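Local coordinates for protein rhodopsin (Todarodes pacificus, PDB 2Z73) that senses light through a bound retinal, whose 11-cis to all-trans isomerization activates Gq-type G-protein signalling in squid vision, at residues G112-G115 and G116-G119; G287-E290 and W291-P294. All blocks are in the same frame, centred on the assembly; numbering follows the deposited sequence.

Both contacts are local, each made between adjoining segments, and they sit in very different places of the seven-transmembrane receptor. Contact 1 lies in the buried core, on the third transmembrane helix, beside the retinal. Contact 2 is at the extracellular surface, in the loop that joins helix 246-286 to helix 294-306. Their centres are about 23 Å apart and they do not touch. Contact 1 rests on helical backbone hydrogen bonds, a glycine face, and isoleucine and phenylalanine side chains. Contact 2 rests on overlapping tight turns and a proline laid over an indole. One lines the chromophore pocket; the other turns the chain between two membrane helices.

Contact 1. Residues G112-G115 and G116-G119; sequences GFIG and GIFG. With RET (retinal), chain D.
Ile114 and Phe118 meet because of their first torsions. Ile114 sets CG2 anti to its backbone N, and Phe118 sets CG anti to its carbonyl carbon (chi1 -71°). The two side chains then run alongside each other. Ile114 CG2 touches Phe118 CD1 at 3.7 Å, and Ile114 CD1 reaches Phe118 CE1 at 4.0 Å. The same ring turns its edge to the backbone, with CD1 of Phe118 3.2 Å from O of Ile114. That oxygen also accepts the N-H of Phe118 at 3.2 Å. One residue earlier, Ile117 N donates to Phe113 O at 2.9 Å. The ends of their side chains meet more loosely, Phe113 CZ to Ile117 CD1 at 4.2 Å. These two residues pack on Val164 and Ala167 of helix 149-167. Phe118 instead touches Ser79 and Thr82 of helix 70-87. With an alanine in place of Phe118, CG2 and CD1 of Ile114 would probably lose their aromatic neighbour, and a gap would open toward helix 70-87. Gly112, Gly115, Gly116 and Gly119 form the retinal side of the helix. Gly112 O is 3.5 Å from retinal C11, and Gly116 CA is 3.5 Å from retinal C19. A beta carbon on Gly115 or Gly116 would run into the chromophore. The chemistry is therefore split by side: bulky apolar groups bind this helix to its neighbours, while bare backbone lets the polyene lie close against it.

Contact 2. Residues G287-E290 and W291-P294; sequences GPLE and WVTP
Pro288 to Trp291 form a type I beta turn, with Leu289 and Glu290 at its two corners. Trp291 N closes it on Pro288 O at 2.7 Å, an almost straight bond (162°). The next turn overlaps it, with a weak bond from Val292 N to Leu289 O at 3.0 Å. The chain then bends again in an inverse gamma turn centred on Val292.

The main side-chain contact spans the first turn. Trp291 places CG beside its own backbone N (chi1 -72°), which swings the indole back over Pro288. The pyrrolidine lies against one face of the indole. Pro288 CG sits 3.3 Å from the centroid of the Trp291 six-membered ring, nearly on the ring normal, in a CH-pi contact. Pro288 CB covers the junction of the two rings, 3.4 Å from Trp291 CD2. On Val292, CB meets Leu289 CD1 at 4.2 Å, and both side chains also touch Ala284 of helix 246-286. Val292 O accepts a hydrogen bond from His22 NE2, which ties the loop to the N-terminal region.

Thr293 is the N-cap of helix 294-306, its OG1 bonded to Ala296 N. Tight turns, a proline-tryptophan CH-pi contact and a capping threonine thus shape the third extracellular loop of this rhodopsin-family receptor, leading from the sixth transmembrane helix into the seventh.

Contact 1. Residues G112-G115 and G116-G119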
ATOM      1  N   GLY A 112     -16.527   0.921   4.173  1.00 45.96           N
ATOM      2  CA  GLY A 112     -15.837  -0.341   4.387  1.00 45.32           C
ATOM      3  C   GLY A 112     -15.353  -1.009   3.116  1.00 45.06           C
ATOM      4  O   GLY A 112     -14.250  -1.545   3.081  1.00 47.19           O
ATOM      5  N   PHE A 113     -16.190  -0.977   2.081  1.00 42.98           N
ATOM      6  CA  PHE A 113     -15.883  -1.575   0.785  1.00 42.20           C
ATOM      7  C   PHE A 113     -14.690  -0.888   0.093  1.00 43.54           C
ATOM      8  O   PHE A 113     -13.857  -1.546  -0.541  1.00 41.12           O
ATOM      9  CB  PHE A 113     -17.125  -1.497  -0.098  1.00 45.52           C
ATOM     10  CG  PHE A 113     -16.921  -2.000  -1.498  1.00 48.26           C
ATOM     11  CD1 PHE A 113     -16.365  -3.246  -1.737  1.00 46.19           C
ATOM     12  CD2 PHE A 113     -17.339  -1.235  -2.586  1.00 53.64           C
ATOM     13  CE1 PHE A 113     -16.222  -3.734  -3.029  1.00 48.58           C
ATOM     14  CE2 PHE A 113     -17.202  -1.714  -3.892  1.00 55.28           C
ATOM     15  CZ  PHE A 113     -16.640  -2.972  -4.111  1.00 53.04           C
ATOM     16  N   ILE A 114     -14.630   0.435   0.214  1.00 42.86           N
ATOM     17  CA  ILE A 114     -13.564   1.216  -0.368  1.00 41.23           C
ATOM     18  C   ILE A 114     -12.275   0.968   0.396  1.00 40.95           C
ATOM     19  O   ILE A 114     -11.181   0.912  -0.183  1.00 40.87           O
ATOM     20  CB  ILE A 114     -13.895   2.716  -0.316  1.00 44.30           C
ATOM     21  CG1 ILE A 114     -14.968   3.039  -1.356  1.00 46.38           C
ATOM     22  CG2 ILE A 114     -12.643   3.546  -0.550  1.00 42.15           C
ATOM     23  CD1 ILE A 114     -14.510   2.844  -2.789  1.00 40.47           C
ATOM     24  N   GLY A 115     -12.405   0.820   1.707  1.00 41.20           N
ATOM     25  CA  GLY A 115     -11.244   0.573   2.536  1.00 42.47           C
ATOM     26  C   GLY A 115     -10.627  -0.757   2.162  1.00 42.86           C
ATOM     27  O   GLY A 115      -9.406  -0.877   2.009  1.00 40.82           O
ATOM     28  N   GLY A 116     -11.476  -1.762   1.984  1.00 43.01           N
ATOM     29  CA  GLY A 116     -10.971  -3.073   1.644  1.00 45.25           C
ATOM     30  C   GLY A 116     -10.454  -3.184   0.232  1.00 48.43           C
ATOM     31  O   GLY A 116      -9.389  -3.759  -0.012  1.00 50.36           O
ATOM     32  N   ILE A 117     -11.216  -2.623  -0.699  1.00 51.10           N
ATOM     33  CA  ILE A 117     -10.882  -2.661  -2.113  1.00 52.69           C
ATOM     34  C   ILE A 117      -9.517  -2.069  -2.401  1.00 50.44           C
ATOM     35  O   ILE A 117      -8.782  -2.600  -3.221  1.00 50.05           O
ATOM     36  CB  ILE A 117     -11.964  -1.924  -2.946  1.00 55.65           C
ATOM     37  CG1 ILE A 117     -11.774  -2.204  -4.436  1.00 59.46           C
ATOM     38  CG2 ILE A 117     -11.884  -0.444  -2.705  1.00 57.41           C
ATOM     39  CD1 ILE A 117     -12.882  -1.629  -5.303  1.00 62.81           C
ATOM     40  N   PHE A 118      -9.164  -0.979  -1.725  1.00 52.26           N
ATOM     41  CA  PHE A 118      -7.858  -0.359  -1.960  1.00 51.46           C
ATOM     42  C   PHE A 118      -6.758  -0.884  -1.063  1.00 48.74           C
ATOM     43  O   PHE A 118      -5.582  -0.646  -1.310  1.00 47.99           O
ATOM     44  CB  PHE A 118      -7.957   1.165  -1.865  1.00 50.03           C
ATOM     45  CG  PHE A 118      -8.700   1.769  -3.011  1.00 46.20           C
ATOM     46  CD1 PHE A 118     -10.009   2.220  -2.858  1.00 43.97           C
ATOM     47  CD2 PHE A 118      -8.121   1.796  -4.270  1.00 43.31           C
ATOM     48  CE1 PHE A 118     -10.733   2.683  -3.946  1.00 43.82           C
ATOM     49  CE2 PHE A 118      -8.835   2.256  -5.375  1.00 47.09           C
ATOM     50  CZ  PHE A 118     -10.153   2.702  -5.210  1.00 44.96           C
ATOM     51  N   GLY A 119      -7.149  -1.592  -0.012  1.00 50.68           N
ATOM     52  CA  GLY A 119      -6.169  -2.188   0.872  1.00 48.72           C
ATOM     53  C   GLY A 119      -5.671  -3.409   0.118  1.00 49.10           C
ATOM     54  O   GLY A 119      -4.478  -3.710   0.107  1.00 46.35           O
TER
HETATM   55  C1  RET D1000      -7.098  -8.165   6.066  1.00 54.64           C
HETATM   56  C2  RET D1000      -5.615  -8.551   6.332  1.00 56.03           C
HETATM   57  C3  RET D1000      -4.597  -7.445   6.108  1.00 59.21           C
HETATM   58  C4  RET D1000      -4.750  -6.766   4.736  1.00 58.46           C
HETATM   59  C5  RET D1000      -6.197  -6.387   4.418  1.00 58.59           C
HETATM   60  C6  RET D1000      -7.273  -7.001   5.008  1.00 57.36           C
HETATM   61  C7  RET D1000      -8.709  -6.605   4.695  1.00 56.24           C
HETATM   62  C8  RET D1000      -9.315  -5.407   5.104  1.00 54.05           C
HETATM   63  C9  RET D1000     -10.642  -4.833   4.839  1.00 52.16           C
HETATM   64  C10 RET D1000     -10.817  -3.634   5.409  1.00 49.84           C
HETATM   65  C11 RET D1000     -11.922  -2.702   5.354  1.00 47.63           C
HETATM   66  C12 RET D1000     -12.028  -1.486   5.970  1.00 49.35           C
HETATM   67  C13 RET D1000     -11.194  -0.722   6.978  1.00 46.46           C
HETATM   68  C14 RET D1000     -11.547   0.551   7.332  1.00 41.26           C
HETATM   69  C15 RET D1000     -10.803   1.350   8.313  1.00 39.18           C
HETATM   70  C16 RET D1000      -7.866  -9.410   5.624  1.00 52.61           C
HETATM   71  C17 RET D1000      -7.686  -7.779   7.462  1.00 51.45           C
HETATM   72  C18 RET D1000      -6.224  -5.276   3.401  1.00 58.95           C
HETATM   73  C19 RET D1000     -11.641  -5.563   3.964  1.00 49.13           C
HETATM   74  C20 RET D1000      -9.964  -1.453   7.561  1.00 45.59           C

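Contact 2. Residues G287-E290 and W291-P294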
ATOM      1  N   GLY A 287     -10.941 -16.730  18.126  1.00 56.72           N
ATOM      2  CA  GLY A 287     -10.484 -16.833  19.500  1.00 55.97           C
ATOM      3  C   GLY A 287     -11.339 -16.140  20.543  1.00 56.88           C
ATOM      4  O   GLY A 287     -12.555 -16.027  20.386  1.00 57.32           O
ATOM      5  N   PRO A 288     -10.723 -15.677  21.641  1.00 56.69           N
ATOM      6  CA  PRO A 288     -11.401 -14.986  22.741  1.00 56.83           C
ATOM      7  C   PRO A 288     -11.973 -13.624  22.346  1.00 58.51           C
ATOM      8  O   PRO A 288     -11.279 -12.604  22.412  1.00 59.93           O
ATOM      9  CB  PRO A 288     -10.303 -14.844  23.793  1.00 55.34           C
ATOM     10  CG  PRO A 288      -9.389 -15.979  23.494  1.00 57.88           C
ATOM     11  CD  PRO A 288      -9.325 -15.964  21.998  1.00 56.45           C
ATOM     12  N   LEU A 289     -13.240 -13.595  21.946  1.00 57.92           N
ATOM     13  CA  LEU A 289     -13.855 -12.333  21.573  1.00 58.17           C
ATOM     14  C   LEU A 289     -13.739 -11.338  22.716  1.00 58.81           C
ATOM     15  O   LEU A 289     -13.801 -10.134  22.494  1.00 59.24           O
ATOM     16  CB  LEU A 289     -15.334 -12.526  21.234  1.00 59.77           C
ATOM     17  CG  LEU A 289     -16.140 -11.251  20.909  1.00 59.15           C
ATOM     18  CD1 LEU A 289     -15.677 -10.669  19.565  1.00 57.85           C
ATOM     19  CD2 LEU A 289     -17.628 -11.584  20.861  1.00 55.10           C
ATOM     20  N   GLU A 290     -13.573 -11.837  23.940  1.00 60.78           N
ATOM     21  CA  GLU A 290     -13.474 -10.944  25.089  1.00 63.04           C
ATOM     22  C   GLU A 290     -12.205 -10.121  25.038  1.00 62.91           C
ATOM     23  O   GLU A 290     -12.043  -9.166  25.796  1.00 61.90           O
ATOM     24  CB  GLU A 290     -13.561 -11.708  26.421  1.00 63.45           C
ATOM     25  CG  GLU A 290     -12.739 -12.980  26.502  1.00 67.51           C
ATOM     26  CD  GLU A 290     -13.450 -14.174  25.888  1.00 69.73           C
ATOM     27  OE1 GLU A 290     -12.871 -15.282  25.889  1.00 70.06           O
ATOM     28  OE2 GLU A 290     -14.589 -14.006  25.413  1.00 70.69           O
ATOM     29  N   TRP A 291     -11.305 -10.491  24.134  1.00 63.21           N
ATOM     30  CA  TRP A 291     -10.059  -9.751  23.974  1.00 65.65           C
ATOM     31  C   TRP A 291     -10.313  -8.523  23.107  1.00 65.44           C
ATOM     32  O   TRP A 291      -9.763  -7.448  23.345  1.00 65.39           O
ATOM     33  CB  TRP A 291      -8.993 -10.626  23.311  1.00 67.24           C
ATOM     34  CG  TRP A 291      -8.443 -11.697  24.198  1.00 70.33           C
ATOM     35  CD1 TRP A 291      -8.602 -11.802  25.551  1.00 70.82           C
ATOM     36  CD2 TRP A 291      -7.598 -12.784  23.808  1.00 70.87           C
ATOM     37  NE1 TRP A 291      -7.904 -12.885  26.027  1.00 72.20           N
ATOM     38  CE2 TRP A 291      -7.278 -13.506  24.979  1.00 71.59           C
ATOM     39  CE3 TRP A 291      -7.077 -13.217  22.583  1.00 72.80           C
ATOM     40  CZ2 TRP A 291      -6.458 -14.641  24.963  1.00 70.23           C
ATOM     41  CZ3 TRP A 291      -6.258 -14.348  22.565  1.00 72.23           C
ATOM     42  CH2 TRP A 291      -5.958 -15.045  23.751  1.00 71.42           C
ATOM     43  N   VAL A 292     -11.164  -8.698  22.103  1.00 64.45           N
ATOM     44  CA  VAL A 292     -11.484  -7.629  21.175  1.00 60.60           C
ATOM     45  C   VAL A 292     -12.264  -6.499  21.820  1.00 58.50           C
ATOM     46  O   VAL A 292     -13.459  -6.358  21.603  1.00 59.25           O
ATOM     47  CB  VAL A 292     -12.281  -8.159  19.974  1.00 60.08           C
ATOM     48  CG1 VAL A 292     -12.378  -7.090  18.911  1.00 58.10           C
ATOM     49  CG2 VAL A 292     -11.617  -9.403  19.415  1.00 57.34           C
ATOM     50  N   THR A 293     -11.574  -5.693  22.619  1.00 57.09           N
ATOM     51  CA  THR A 293     -12.186  -4.546  23.279  1.00 55.57           C
ATOM     52  C   THR A 293     -12.159  -3.336  22.343  1.00 54.82           C
ATOM     53  O   THR A 293     -11.457  -3.337  21.319  1.00 55.34           O
ATOM     54  CB  THR A 293     -11.409  -4.152  24.536  1.00 54.47           C
ATOM     55  OG1 THR A 293     -10.040  -3.909  24.181  1.00 54.52           O
ATOM     56  CG2 THR A 293     -11.481  -5.247  25.579  1.00 53.31           C
ATOM     57  N   PRO A 294     -12.912  -2.278  22.695  1.00 52.71           N
ATOM     58  CA  PRO A 294     -12.978  -1.050  21.897  1.00 52.23           C
ATOM     59  C   PRO A 294     -11.603  -0.572  21.421  1.00 51.40           C
ATOM     60  O   PRO A 294     -11.449  -0.251  20.252  1.00 52.87           O
ATOM     61  CB  PRO A 294     -13.644  -0.068  22.847  1.00 52.09           C
ATOM     62  CG  PRO A 294     -14.598  -0.941  23.575  1.00 51.13           C
ATOM     63  CD  PRO A 294     -13.769  -2.164  23.889  1.00 51.61           C
TER